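Local coordinates for protein ubiquitin-like-specific protease 2 (Saccharomyces cerevisiae, PDB 5LNB) that removes SUMO from modified proteins as a cysteine protease of the C48 family, this piece of the protein holding its catalytic domain, at residues A[33-39]-A[52-56]; A[108-114]-A[126-132]; A[203-207]-A[237-241]. All coordinates share one frame; numbering follows the deposited sequence.

Contact 1 (A[33-39]-A[52-56])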
ATOM      1  N   TYR A  33     -12.591  -8.950  -4.892  1.00 34.71           N
ATOM      2  CA  TYR A  33     -12.784  -7.504  -4.901  1.00 35.35           C
ATOM      3  C   TYR A  33     -13.795  -7.129  -5.974  1.00 36.26           C
ATOM      4  O   TYR A  33     -13.756  -7.658  -7.090  1.00 38.29           O
ATOM      5  CB  TYR A  33     -11.469  -6.748  -5.166  1.00 30.21           C
ATOM      6  CG  TYR A  33     -10.433  -6.857  -4.065  1.00 28.17           C
ATOM      7  CD1 TYR A  33      -9.858  -8.083  -3.735  1.00 38.81           C
ATOM      8  CD2 TYR A  33     -10.018  -5.731  -3.367  1.00 26.99           C
ATOM      9  CE1 TYR A  33      -8.903  -8.182  -2.720  1.00 40.45           C
ATOM     10  CE2 TYR A  33      -9.066  -5.811  -2.366  1.00 34.56           C
ATOM     11  CZ  TYR A  33      -8.510  -7.039  -2.042  1.00 41.88           C
ATOM     12  OH  TYR A  33      -7.559  -7.111  -1.045  1.00 41.99           O
ATOM     13  N   THR A  34     -14.700  -6.219  -5.633  1.00 32.54           N
ATOM     14  CA  THR A  34     -15.656  -5.673  -6.585  1.00 32.37           C
ATOM     15  C   THR A  34     -15.313  -4.217  -6.850  1.00 34.87           C
ATOM     16  O   THR A  34     -15.171  -3.429  -5.909  1.00 40.66           O
ATOM     17  CB  THR A  34     -17.090  -5.796  -6.069  1.00 35.70           C
ATOM     18  OG1 THR A  34     -17.483  -7.178  -6.061  1.00 39.70           O
ATOM     19  CG2 THR A  34     -18.042  -5.009  -6.958  1.00 37.98           C
ATOM     20  N   ILE A  35     -15.164  -3.866  -8.123  1.00 31.85           N
ATOM     21  CA  ILE A  35     -14.857  -2.501  -8.534  1.00 29.13           C
ATOM     22  C   ILE A  35     -16.035  -2.000  -9.351  1.00 28.77           C
ATOM     23  O   ILE A  35     -16.291  -2.511 -10.450  1.00 29.41           O
ATOM     24  CB  ILE A  35     -13.558  -2.423  -9.343  1.00 27.63           C
ATOM     25  CG1 ILE A  35     -12.372  -2.894  -8.494  1.00 32.65           C
ATOM     26  CG2 ILE A  35     -13.371  -1.015  -9.902  1.00 23.81           C
ATOM     27  CD1 ILE A  35     -12.214  -2.132  -7.205  1.00 35.08           C
ATOM     28  N   THR A  36     -16.747  -1.002  -8.829  1.00 29.13           N
ATOM     29  CA  THR A  36     -17.904  -0.449  -9.518  1.00 28.39           C
ATOM     30  C   THR A  36     -17.500   0.756 -10.360  1.00 38.75           C
ATOM     31  O   THR A  36     -16.375   1.262 -10.274  1.00 31.05           O
ATOM     32  CB  THR A  36     -19.001  -0.042  -8.529  1.00 33.39           C
ATOM     33  OG1 THR A  36     -18.570   1.100  -7.781  1.00 35.99           O
ATOM     34  CG2 THR A  36     -19.357  -1.190  -7.578  1.00 31.79           C
ATOM     35  N   ASN A  37     -18.450   1.222 -11.186  1.00 29.81           N
ATOM     36  CA  ASN A  37     -18.201   2.421 -11.974  1.00 30.12           C
ATOM     37  C   ASN A  37     -17.938   3.620 -11.073  1.00 38.54           C
ATOM     38  O   ASN A  37     -17.086   4.460 -11.380  1.00 37.01           O
ATOM     39  CB  ASN A  37     -19.376   2.705 -12.908  1.00 32.37           C
ATOM     40  CG  ASN A  37     -19.139   3.931 -13.775  1.00 37.13           C
ATOM     41  OD1 ASN A  37     -18.259   3.927 -14.630  1.00 34.70           O
ATOM     42  ND2 ASN A  37     -19.917   4.986 -13.551  1.00 34.27           N
ATOM     43  N   GLN A  38     -18.655   3.709  -9.950  1.00 41.08           N
ATOM     44  CA  GLN A  38     -18.418   4.784  -8.996  1.00 41.77           C
ATOM     45  C   GLN A  38     -16.960   4.818  -8.538  1.00 42.30           C
ATOM     46  O   GLN A  38     -16.419   5.896  -8.275  1.00 36.51           O
ATOM     47  CB  GLN A  38     -19.365   4.626  -7.801  1.00 42.47           C
ATOM     48  CG  GLN A  38     -19.816   5.930  -7.160  1.00 53.70           C
ATOM     49  CD  GLN A  38     -20.660   6.810  -8.089  1.00 69.34           C
ATOM     50  OE1 GLN A  38     -20.749   8.024  -7.889  1.00 80.63           O
ATOM     51  NE2 GLN A  38     -21.284   6.201  -9.101  1.00 64.97           N
ATOM     52  N   ASP A  39     -16.302   3.652  -8.446  1.00 38.86           N
ATOM     53  CA  ASP A  39     -14.885   3.607  -8.082  1.00 34.61           C
ATOM     54  C   ASP A  39     -13.998   3.908  -9.285  1.00 31.67           C
ATOM     55  O   ASP A  39     -13.053   4.700  -9.200  1.00 31.55           O
ATOM     56  CB  ASP A  39     -14.521   2.228  -7.511  1.00 36.81           C
ATOM     57  CG  ASP A  39     -15.432   1.795  -6.376  1.00 42.01           C
ATOM     58  OD1 ASP A  39     -15.734   2.632  -5.503  1.00 48.46           O
ATOM     59  OD2 ASP A  39     -15.849   0.615  -6.357  1.00 47.10           O
ATOM     60  N   SER A  52     -11.432   2.065  -2.649  1.00 25.12           N
ATOM     61  CA  SER A  52     -11.638   0.854  -3.435  1.00 26.96           C
ATOM     62  C   SER A  52     -10.539   0.688  -4.469  1.00 25.28           C
ATOM     63  O   SER A  52      -9.953  -0.393  -4.609  1.00 26.71           O
ATOM     64  CB  SER A  52     -13.004   0.892  -4.119  1.00 27.92           C
ATOM     65  OG  SER A  52     -14.030   0.980  -3.156  1.00 37.95           O
ATOM     66  N   ILE A  53     -10.263   1.755  -5.214  1.00 26.97           N
ATOM     67  CA  ILE A  53      -9.241   1.698  -6.248  1.00 23.75           C
ATOM     68  C   ILE A  53      -7.878   1.446  -5.624  1.00 18.67           C
ATOM     69  O   ILE A  53      -7.114   0.589  -6.079  1.00 21.97           O
ATOM     70  CB  ILE A  53      -9.246   2.996  -7.073  1.00 21.56           C
ATOM     71  CG1 ILE A  53     -10.543   3.122  -7.887  1.00 23.78           C
ATOM     72  CG2 ILE A  53      -8.032   3.036  -7.960  1.00 19.56           C
ATOM     73  CD1 ILE A  53     -10.781   1.976  -8.852  1.00 26.13           C
ATOM     74  N   LEU A  54      -7.554   2.186  -4.573  1.00 17.46           N
ATOM     75  CA  LEU A  54      -6.224   2.060  -3.992  1.00 25.97           C
ATOM     76  C   LEU A  54      -6.024   0.690  -3.354  1.00 23.00           C
ATOM     77  O   LEU A  54      -4.987   0.052  -3.566  1.00 20.89           O
ATOM     78  CB  LEU A  54      -5.983   3.176  -2.981  1.00 26.11           C
ATOM     79  CG  LEU A  54      -4.518   3.200  -2.556  1.00 21.64           C
ATOM     80  CD1 LEU A  54      -4.040   4.614  -2.552  1.00 22.57           C
ATOM     81  CD2 LEU A  54      -4.352   2.535  -1.179  1.00 21.79           C
ATOM     82  N   ASP A  55      -7.001   0.214  -2.568  1.00 16.96           N
ATOM     83  CA  ASP A  55      -6.820  -1.097  -1.937  1.00 17.08           C
ATOM     84  C   ASP A  55      -6.793  -2.212  -2.979  1.00 22.80           C
ATOM     85  O   ASP A  55      -6.047  -3.183  -2.828  1.00 24.84           O
ATOM     86  CB  ASP A  55      -7.896  -1.355  -0.869  1.00 18.15           C
ATOM     87  CG  ASP A  55      -7.726  -0.462   0.369  1.00 27.04           C
ATOM     88  OD1 ASP A  55      -6.581  -0.187   0.747  1.00 24.32           O
ATOM     89  OD2 ASP A  55      -8.728  -0.016   0.958  1.00 29.67           O
ATOM     90  N   PHE A  56      -7.573  -2.085  -4.057  1.00 21.56           N
ATOM     91  CA  PHE A  56      -7.499  -3.092  -5.107  1.00 18.11           C
ATOM     92  C   PHE A  56      -6.102  -3.160  -5.710  1.00 21.48           C
ATOM     93  O   PHE A  56      -5.532  -4.246  -5.867  1.00 22.59           O
ATOM     94  CB  PHE A  56      -8.517  -2.823  -6.208  1.00 21.54           C
ATOM     95  CG  PHE A  56      -8.346  -3.737  -7.384  1.00 24.40           C
ATOM     96  CD1 PHE A  56      -8.769  -5.051  -7.316  1.00 23.73           C
ATOM     97  CD2 PHE A  56      -7.723  -3.301  -8.540  1.00 23.32           C
ATOM     98  CE1 PHE A  56      -8.608  -5.904  -8.394  1.00 24.81           C
ATOM     99  CE2 PHE A  56      -7.554  -4.156  -9.614  1.00 20.89           C
ATOM    100  CZ  PHE A  56      -7.997  -5.459  -9.536  1.00 21.98           C
TER

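Contact 2 (A[108-114]-A[126-132])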
ATOM      1  N   PHE A 108       4.950  -9.905  13.060  1.00 26.82           N
ATOM      2  CA  PHE A 108       6.392  -9.910  13.263  1.00 28.80           C
ATOM      3  C   PHE A 108       7.088 -11.065  12.551  1.00 30.15           C
ATOM      4  O   PHE A 108       8.316 -11.156  12.618  1.00 31.45           O
ATOM      5  CB  PHE A 108       6.723  -9.927  14.763  1.00 28.03           C
ATOM      6  CG  PHE A 108       6.516  -8.592  15.453  1.00 32.06           C
ATOM      7  CD1 PHE A 108       5.416  -7.799  15.158  1.00 29.00           C
ATOM      8  CD2 PHE A 108       7.425  -8.135  16.396  1.00 34.93           C
ATOM      9  CE1 PHE A 108       5.222  -6.585  15.792  1.00 25.44           C
ATOM     10  CE2 PHE A 108       7.236  -6.919  17.030  1.00 31.29           C
ATOM     11  CZ  PHE A 108       6.135  -6.146  16.728  1.00 27.38           C
ATOM     12  N   SER A 109       6.357 -11.943  11.865  1.00 23.78           N
ATOM     13  CA  SER A 109       7.010 -12.879  10.957  1.00 25.78           C
ATOM     14  C   SER A 109       7.114 -12.325   9.538  1.00 21.47           C
ATOM     15  O   SER A 109       7.663 -12.993   8.656  1.00 22.50           O
ATOM     16  CB  SER A 109       6.274 -14.221  10.941  1.00 27.00           C
ATOM     17  OG  SER A 109       5.007 -14.096  10.323  1.00 36.16           O
ATOM     18  N   LYS A 110       6.633 -11.112   9.303  1.00 20.16           N
ATOM     19  CA  LYS A 110       6.667 -10.518   7.977  1.00 20.72           C
ATOM     20  C   LYS A 110       7.935  -9.692   7.768  1.00 26.23           C
ATOM     21  O   LYS A 110       8.382  -8.966   8.661  1.00 28.72           O
ATOM     22  CB  LYS A 110       5.429  -9.643   7.768  1.00 21.46           C
ATOM     23  CG  LYS A 110       4.118 -10.338   8.121  1.00 22.40           C
ATOM     24  CD  LYS A 110       3.867 -11.502   7.183  1.00 25.32           C
ATOM     25  CE  LYS A 110       2.882 -12.493   7.776  1.00 27.88           C
ATOM     26  NZ  LYS A 110       2.696 -13.601   6.809  1.00 34.41           N
ATOM     27  N   LYS A 111       8.511  -9.811   6.573  1.00 27.50           N
ATOM     28  CA  LYS A 111       9.549  -8.876   6.148  1.00 28.60           C
ATOM     29  C   LYS A 111       8.989  -7.496   5.795  1.00 26.22           C
ATOM     30  O   LYS A 111       9.679  -6.491   5.979  1.00 27.53           O
ATOM     31  CB  LYS A 111      10.295  -9.436   4.939  1.00 33.45           C
ATOM     32  CG  LYS A 111      11.252 -10.557   5.250  1.00 36.49           C
ATOM     33  CD  LYS A 111      12.071 -10.907   4.009  1.00 43.42           C
ATOM     34  CE  LYS A 111      13.290 -11.722   4.392  1.00 56.53           C
ATOM     35  NZ  LYS A 111      14.107 -11.013   5.422  1.00 62.12           N
ATOM     36  N   TYR A 112       7.764  -7.416   5.269  1.00 23.20           N
ATOM     37  CA  TYR A 112       7.184  -6.146   4.819  1.00 19.29           C
ATOM     38  C   TYR A 112       5.739  -6.079   5.284  1.00 20.34           C
ATOM     39  O   TYR A 112       4.928  -6.930   4.912  1.00 25.23           O
ATOM     40  CB  TYR A 112       7.254  -5.993   3.284  1.00 17.66           C
ATOM     41  CG  TYR A 112       8.548  -6.507   2.692  1.00 18.97           C
ATOM     42  CD1 TYR A 112       9.739  -5.800   2.838  1.00 20.20           C
ATOM     43  CD2 TYR A 112       8.584  -7.719   2.014  1.00 19.97           C
ATOM     44  CE1 TYR A 112      10.939  -6.298   2.316  1.00 23.57           C
ATOM     45  CE2 TYR A 112       9.764  -8.217   1.485  1.00 21.91           C
ATOM     46  CZ  TYR A 112      10.936  -7.510   1.645  1.00 24.18           C
ATOM     47  OH  TYR A 112      12.089  -8.031   1.120  1.00 29.67           O
ATOM     48  N   VAL A 113       5.411  -5.083   6.096  1.00 17.44           N
ATOM     49  CA  VAL A 113       4.025  -4.815   6.470  1.00 16.60           C
ATOM     50  C   VAL A 113       3.646  -3.478   5.842  1.00 22.40           C
ATOM     51  O   VAL A 113       4.256  -2.444   6.151  1.00 21.95           O
ATOM     52  CB  VAL A 113       3.824  -4.809   7.990  1.00 15.30           C
ATOM     53  CG1 VAL A 113       2.355  -4.577   8.332  1.00 14.86           C
ATOM     54  CG2 VAL A 113       4.311  -6.134   8.599  1.00 20.88           C
ATOM     55  N   VAL A 114       2.659  -3.506   4.949  1.00 22.51           N
ATOM     56  CA  VAL A 114       2.340  -2.374   4.083  1.00 19.44           C
ATOM     57  C   VAL A 114       1.116  -1.663   4.639  1.00 17.16           C
ATOM     58  O   VAL A 114       0.049  -2.272   4.783  1.00 20.78           O
ATOM     59  CB  VAL A 114       2.098  -2.824   2.636  1.00 17.75           C
ATOM     60  CG1 VAL A 114       1.778  -1.602   1.741  1.00 20.91           C
ATOM     61  CG2 VAL A 114       3.319  -3.594   2.104  1.00 16.38           C
ATOM     62  N   CYS A 126       3.365   3.765   4.282  1.00 17.85           N
ATOM     63  CA  CYS A 126       4.609   3.291   4.860  1.00 22.27           C
ATOM     64  C   CYS A 126       4.691   1.776   4.714  1.00 22.94           C
ATOM     65  O   CYS A 126       3.703   1.102   4.430  1.00 20.25           O
ATOM     66  CB  CYS A 126       4.754   3.711   6.326  1.00 20.39           C
ATOM     67  SG  CYS A 126       3.611   2.932   7.417  1.00 26.84           S
ATOM     68  N   ILE A 127       5.903   1.263   4.874  1.00 22.43           N
ATOM     69  CA  ILE A 127       6.193  -0.162   4.836  1.00 24.31           C
ATOM     70  C   ILE A 127       7.092  -0.453   6.031  1.00 23.35           C
ATOM     71  O   ILE A 127       8.159   0.162   6.174  1.00 21.25           O
ATOM     72  CB  ILE A 127       6.868  -0.588   3.522  1.00 21.18           C
ATOM     73  CG1 ILE A 127       5.951  -0.312   2.341  1.00 20.19           C
ATOM     74  CG2 ILE A 127       7.256  -2.069   3.568  1.00 19.89           C
ATOM     75  CD1 ILE A 127       6.517  -0.751   0.981  1.00 23.10           C
ATOM     76  N   ILE A 128       6.648  -1.353   6.902  1.00 20.70           N
ATOM     77  CA  ILE A 128       7.380  -1.676   8.123  1.00 19.34           C
ATOM     78  C   ILE A 128       8.322  -2.832   7.829  1.00 23.76           C
ATOM     79  O   ILE A 128       7.882  -3.897   7.380  1.00 24.81           O
ATOM     80  CB  ILE A 128       6.427  -2.032   9.271  1.00 22.38           C
ATOM     81  CG1 ILE A 128       5.304  -0.997   9.382  1.00 21.06           C
ATOM     82  CG2 ILE A 128       7.208  -2.133  10.585  1.00 21.66           C
ATOM     83  CD1 ILE A 128       4.357  -1.268  10.542  1.00 19.95           C
ATOM     84  N   THR A 129       9.615  -2.632   8.083  1.00 20.33           N
ATOM     85  CA  THR A 129      10.623  -3.658   7.860  1.00 20.83           C
ATOM     86  C   THR A 129      11.324  -4.021   9.167  1.00 24.42           C
ATOM     87  O   THR A 129      11.285  -3.279  10.155  1.00 21.41           O
ATOM     88  CB  THR A 129      11.670  -3.196   6.828  1.00 22.99           C
ATOM     89  OG1 THR A 129      12.395  -2.072   7.352  1.00 26.78           O
ATOM     90  CG2 THR A 129      10.996  -2.798   5.513  1.00 19.24           C
ATOM     91  N   ASN A 130      11.981  -5.181   9.153  1.00 28.05           N
ATOM     92  CA  ASN A 130      12.814  -5.714  10.230  1.00 29.41           C
ATOM     93  C   ASN A 130      12.011  -6.270  11.403  1.00 31.59           C
ATOM     94  O   ASN A 130      12.624  -6.635  12.428  1.00 31.78           O
ATOM     95  CB  ASN A 130      13.814  -4.677  10.760  1.00 28.36           C
ATOM     96  CG  ASN A 130      14.972  -4.482   9.818  1.00 39.32           C
ATOM     97  OD1 ASN A 130      15.299  -5.383   9.044  1.00 43.74           O
ATOM     98  ND2 ASN A 130      15.601  -3.307   9.864  1.00 42.75           N
ATOM     99  N   LEU A 131      10.680  -6.352  11.310  1.00 27.78           N
ATOM    100  CA  LEU A 131       9.925  -6.995  12.379  1.00 23.93           C
ATOM    101  C   LEU A 131      10.339  -8.450  12.542  1.00 25.92           C
ATOM    102  O   LEU A 131      10.393  -8.963  13.663  1.00 25.30           O
ATOM    103  CB  LEU A 131       8.428  -6.898  12.108  1.00 21.04           C
ATOM    104  CG  LEU A 131       7.829  -5.485  12.093  1.00 21.37           C
ATOM    105  CD1 LEU A 131       6.380  -5.563  11.635  1.00 17.42           C
ATOM    106  CD2 LEU A 131       7.939  -4.857  13.472  1.00 18.92           C
ATOM    107  N   ASP A 132      10.649  -9.128  11.433  1.00 28.90           N
ATOM    108  CA  ASP A 132      11.057 -10.527  11.487  1.00 30.73           C
ATOM    109  C   ASP A 132      12.432 -10.713  12.112  1.00 40.10           C
ATOM    110  O   ASP A 132      12.829 -11.855  12.357  1.00 45.75           O
ATOM    111  CB  ASP A 132      11.034 -11.152  10.085  1.00 30.42           C
ATOM    112  CG  ASP A 132      12.054 -10.533   9.141  1.00 40.53           C
ATOM    113  OD1 ASP A 132      12.184  -9.285   9.109  1.00 43.69           O
ATOM    114  OD2 ASP A 132      12.728 -11.301   8.417  1.00 46.13           O
TER
HETATM  115  O   HOH W   1       8.716  -6.066   9.086  1.00 11.40           O
HETATM  116  O   HOH W   2      12.213  -6.752   6.946  1.00 29.09           O

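Contact 3 (A[203-207]-A[237-241])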
ATOM      1  N   THR A 203      12.045   8.767   6.471  1.00 26.92           N
ATOM      2  CA  THR A 203      11.410   9.520   5.389  1.00 27.96           C
ATOM      3  C   THR A 203      12.084   9.125   4.085  1.00 28.52           C
ATOM      4  O   THR A 203      13.263   9.425   3.878  1.00 34.55           O
ATOM      5  CB  THR A 203      11.534  11.025   5.638  1.00 28.40           C
ATOM      6  OG1 THR A 203      10.760  11.390   6.785  1.00 33.93           O
ATOM      7  CG2 THR A 203      11.045  11.828   4.434  1.00 23.34           C
ATOM      8  N   CYS A 204      11.358   8.446   3.214  1.00 25.78           N
ATOM      9  CA  CYS A 204      12.007   7.901   2.033  1.00 27.53           C
ATOM     10  C   CYS A 204      11.656   8.713   0.800  1.00 24.72           C
ATOM     11  O   CYS A 204      10.470   8.930   0.527  1.00 26.40           O
ATOM     12  CB  CYS A 204      11.606   6.437   1.832  1.00 25.21           C
ATOM     13  SG  CYS A 204      12.088   5.399   3.226  1.00 24.62           S
ATOM     14  N   PRO A 205      12.648   9.151   0.025  1.00 23.31           N
ATOM     15  CA  PRO A 205      12.362   9.989  -1.152  1.00 22.40           C
ATOM     16  C   PRO A 205      11.721   9.196  -2.287  1.00 26.03           C
ATOM     17  O   PRO A 205      12.209   8.138  -2.688  1.00 24.72           O
ATOM     18  CB  PRO A 205      13.745  10.521  -1.549  1.00 25.19           C
ATOM     19  CG  PRO A 205      14.686   9.487  -1.053  1.00 30.15           C
ATOM     20  CD  PRO A 205      14.091   8.948   0.223  1.00 23.44           C
ATOM     21  N   VAL A 206      10.624   9.735  -2.810  1.00 21.73           N
ATOM     22  CA  VAL A 206       9.955   9.234  -4.006  1.00 19.55           C
ATOM     23  C   VAL A 206       9.678  10.440  -4.896  1.00 28.38           C
ATOM     24  O   VAL A 206       9.765  11.577  -4.415  1.00 26.78           O
ATOM     25  CB  VAL A 206       8.653   8.496  -3.657  1.00 18.79           C
ATOM     26  CG1 VAL A 206       8.950   7.120  -3.043  1.00 17.96           C
ATOM     27  CG2 VAL A 206       7.787   9.360  -2.729  1.00 18.02           C
ATOM     28  N   PRO A 207       9.328  10.268  -6.171  1.00 26.86           N
ATOM     29  CA  PRO A 207       9.059  11.444  -7.007  1.00 27.37           C
ATOM     30  C   PRO A 207       8.065  12.361  -6.311  1.00 23.13           C
ATOM     31  O   PRO A 207       7.125  11.912  -5.657  1.00 24.99           O
ATOM     32  CB  PRO A 207       8.483  10.852  -8.299  1.00 20.10           C
ATOM     33  CG  PRO A 207       8.952   9.413  -8.301  1.00 27.44           C
ATOM     34  CD  PRO A 207       8.967   9.014  -6.852  1.00 23.78           C
ATOM     35  N   TRP A 237      16.649   3.906  -1.032  1.00 19.73           N
ATOM     36  CA  TRP A 237      16.258   4.802   0.050  1.00 21.54           C
ATOM     37  C   TRP A 237      17.358   4.933   1.096  1.00 25.56           C
ATOM     38  O   TRP A 237      17.663   6.043   1.542  1.00 28.12           O
ATOM     39  CB  TRP A 237      14.973   4.300   0.705  1.00 20.09           C
ATOM     40  CG  TRP A 237      13.763   4.518  -0.123  1.00 25.73           C
ATOM     41  CD1 TRP A 237      13.595   5.461  -1.106  1.00 23.82           C
ATOM     42  CD2 TRP A 237      12.532   3.789  -0.050  1.00 26.05           C
ATOM     43  NE1 TRP A 237      12.336   5.357  -1.643  1.00 20.51           N
ATOM     44  CE2 TRP A 237      11.666   4.338  -1.016  1.00 22.58           C
ATOM     45  CE3 TRP A 237      12.077   2.726   0.744  1.00 24.57           C
ATOM     46  CZ2 TRP A 237      10.373   3.864  -1.207  1.00 19.82           C
ATOM     47  CZ3 TRP A 237      10.799   2.258   0.553  1.00 18.79           C
ATOM     48  CH2 TRP A 237       9.958   2.825  -0.416  1.00 20.22           C
ATOM     49  N   LYS A 238      17.962   3.809   1.502  1.00 23.31           N
ATOM     50  CA  LYS A 238      18.968   3.840   2.561  1.00 23.28           C
ATOM     51  C   LYS A 238      20.094   4.806   2.236  1.00 25.86           C
ATOM     52  O   LYS A 238      20.599   5.503   3.122  1.00 31.48           O
ATOM     53  CB  LYS A 238      19.544   2.444   2.796  1.00 29.98           C
ATOM     54  CG  LYS A 238      19.348   1.935   4.209  1.00 42.59           C
ATOM     55  CD  LYS A 238      19.466   0.407   4.286  1.00 51.76           C
ATOM     56  CE  LYS A 238      18.528  -0.183   5.354  1.00 50.31           C
ATOM     57  NZ  LYS A 238      18.654  -1.667   5.465  1.00 47.40           N
ATOM     58  N   ASN A 239      20.522   4.849   0.977  1.00 22.92           N
ATOM     59  CA  ASN A 239      21.658   5.667   0.596  1.00 24.01           C
ATOM     60  C   ASN A 239      21.232   7.005   0.003  1.00 26.56           C
ATOM     61  O   ASN A 239      22.010   7.631  -0.720  1.00 30.45           O
ATOM     62  CB  ASN A 239      22.561   4.893  -0.367  1.00 23.79           C
ATOM     63  CG  ASN A 239      23.230   3.709   0.304  1.00 30.11           C
ATOM     64  OD1 ASN A 239      22.939   2.552   0.002  1.00 33.88           O
ATOM     65  ND2 ASN A 239      24.114   3.995   1.237  1.00 33.57           N
ATOM     66  N   SER A 240      20.024   7.469   0.319  1.00 24.37           N
ATOM     67  CA  SER A 240      19.533   8.709  -0.274  1.00 27.31           C
ATOM     68  C   SER A 240      20.196   9.948   0.313  1.00 26.73           C
ATOM     69  O   SER A 240      19.919  11.053  -0.154  1.00 31.62           O
ATOM     70  CB  SER A 240      18.012   8.802  -0.116  1.00 27.21           C
ATOM     71  OG  SER A 240      17.653   8.803   1.255  1.00 34.35           O
ATOM     72  N   LYS A 241      21.074   9.803   1.302  1.00 27.35           N
ATOM     73  CA  LYS A 241      21.764  10.950   1.875  1.00 31.92           C
ATOM     74  C   LYS A 241      23.266  10.938   1.614  1.00 34.95           C
ATOM     75  O   LYS A 241      23.974  11.804   2.133  1.00 33.17           O
ATOM     76  CB  LYS A 241      21.505  11.035   3.378  1.00 32.23           C
ATOM     77  CG  LYS A 241      20.089  11.401   3.744  1.00 36.25           C
ATOM     78  CD  LYS A 241      19.961  11.488   5.248  1.00 45.56           C
ATOM     79  CE  LYS A 241      18.528  11.292   5.699  1.00 50.18           C
ATOM     80  NZ  LYS A 241      18.448  11.107   7.185  1.00 60.24           N
TER

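Contact 1 (A[33-39]-A[52-56])
Tyr33 and Ile35 of a β-hairpin pack against Ser52, Ile53 and Phe56 near the start of helix 51-67, an apolar strand-on-helix contact at the N-terminal side of the modelled chain. Strand 33-35 pairs antiparallel with strand 23-26, and its short axis passes 9.3 Å from that of helix segment 52-56 at an angle of 139°. Phe56 is met by both strand residues. Its CG is anti to the backbone N (chi1 173°), which puts the ring beside Tyr33 CB and Ile35. Tyr33 CB comes to the ring edge, close to its plane, 3.8 Å from Phe56 CD1, while Ile35 CG1 lies over a face, 4.2 Å above the plane and offset toward the rim. Ile35 CD1 continues past the ring to Phe56 CB at 3.9 Å, and Ile35 CG2 meets Ile53 CD1 where the two side chains cross at about a right angle. The Tyr33 ring lies obliquely against Asp55 O and Phe56 CA. Leu272 of helix 264-285 also touches Ile53 and Phe56, so the same two residues also meet that long helix. Beyond the strand, Thr36 takes the N-cap position of helix 37-40, and its backbone N gives a hydrogen bond of 3.1 Å to Asp39 OD2, one half of a capping box. The donor lies on the anti side of the carboxylate, 31° out of its plane. The same carboxylate lies against the first turn of helix 51-67, Asp39 CG 3.4 Å from Ser52 CB.

Contact 2 (A[108-114]-A[126-132])
A water between Lys111 and Asn130 donates to Lys111 O and accepts from Asn130 N, each at 2.7 Å, with a weak, longer bond to Asp132 OD1. A second water accepts from Leu131 N and lies 2.9 Å from both Lys110 O and Ile128 O, filling the place where the backbones part. The other Asp132 oxygen, OD2, accepts a weak hydrogen bond of 3.3 Å from Lys111 NZ, part of a salt bridge, which a bend at the end of the lysine chain (chi4 -55°) turns toward it. With Asp132 replaced by an alanine, Lys111 NZ would probably lose its carboxylate mate and the first water one of its bonds. Next to the waters the segments become the antiparallel hairpin of strands 112-119 and 122-129, in the middle of the mixed sheet of the catalytic domain. Val113 and Ile128 form its hydrogen-bonded pair, Ile128 N reaching Val113 O at 2.7 Å; Val114 and Ile127 form the next, non-hydrogen-bonded pair. Leu131 spans the hairpin's open end on the Val113 side: its CD1 touches Val113 CG2 at 3.7 Å, and its CD2 stands over the centre of the Phe108 ring in a CH-pi contact, 4.0 Å from the centroid. Helix 172-190 supplies Leu182 and Ala186 to Phe108.

Contact 3 (A[203-207]-A[237-241])
Cys204 and Trp237 bring the backbones together, CA to CA 5.6 Å, where segment 203-207, leaving strand 199-203 without regular structure, passes the C-terminal end of helix 230-238. The contact is built round the indole of Trp237, which is met over a face and along an edge. Over the face stands Cys204: its CB lies 3.4 Å from the centroid of the five-membered ring, 9° off the normal, in a close CH-pi contact. Cys204 SG, placed beside its own backbone N (chi1 -61°), reaches toward the six-membered ring in an oblique sulfur-aromatic contact, 4.1 Å from its centroid. The edge carries the polar partner. Trp237 NE1 gives a weak, bent hydrogen bond to Pro205 O at 3.0 Å with an angle of 129° at the proton; the acceptor sits near the indole plane. Further along this edge Val206 CG1 touches Trp237 CZ2 at 4.0 Å. Three successive residues thus meet one face and one edge of the indole, which probably restricts its turning. Pro205 also reaches past Trp237 to the turn that follows the helix, its CG packing 3.5 Å from Ser240 CB. That turn is tied back to the helix end, since Trp237 O accepts from both Ser240 N and Ser240 OG, the hydroxyl bond being 2.8 Å and in the carbonyl plane. The ring of Trp237 additionally meets those of Phe164 and Phe256, both at shallow angles between the planes. Around the contact, strand 159-164 brings Leu162 to Cys204 and Trp237, Ile252 of helix 245-255 touches Pro205, and Asn222 of helix 215-228 touches Val206, so the sheet edge at 199-203 is joined to three helices.

In the fold
From the N terminus the contacts follow in series; none nests in or crosses another. Contact 1 closes a 12-residue connection and sets the N-terminal hairpin and short helix 37-40 on helix 51-67. Contact 2 pulls together the open end of the hairpin 112-119/122-129, with 11 residues between its segments. Contact 3 closes a longer loop, 29 residues that hold helix 215-228 and most of helix 230-238, bringing the chain back to the edge of the sheet. Strand 159-164, between 122-129 and 199-203, links contacts 2 and 3, whose centres are 18 Å apart. Contact 1 lies on the opposite side of the chain's centre from both.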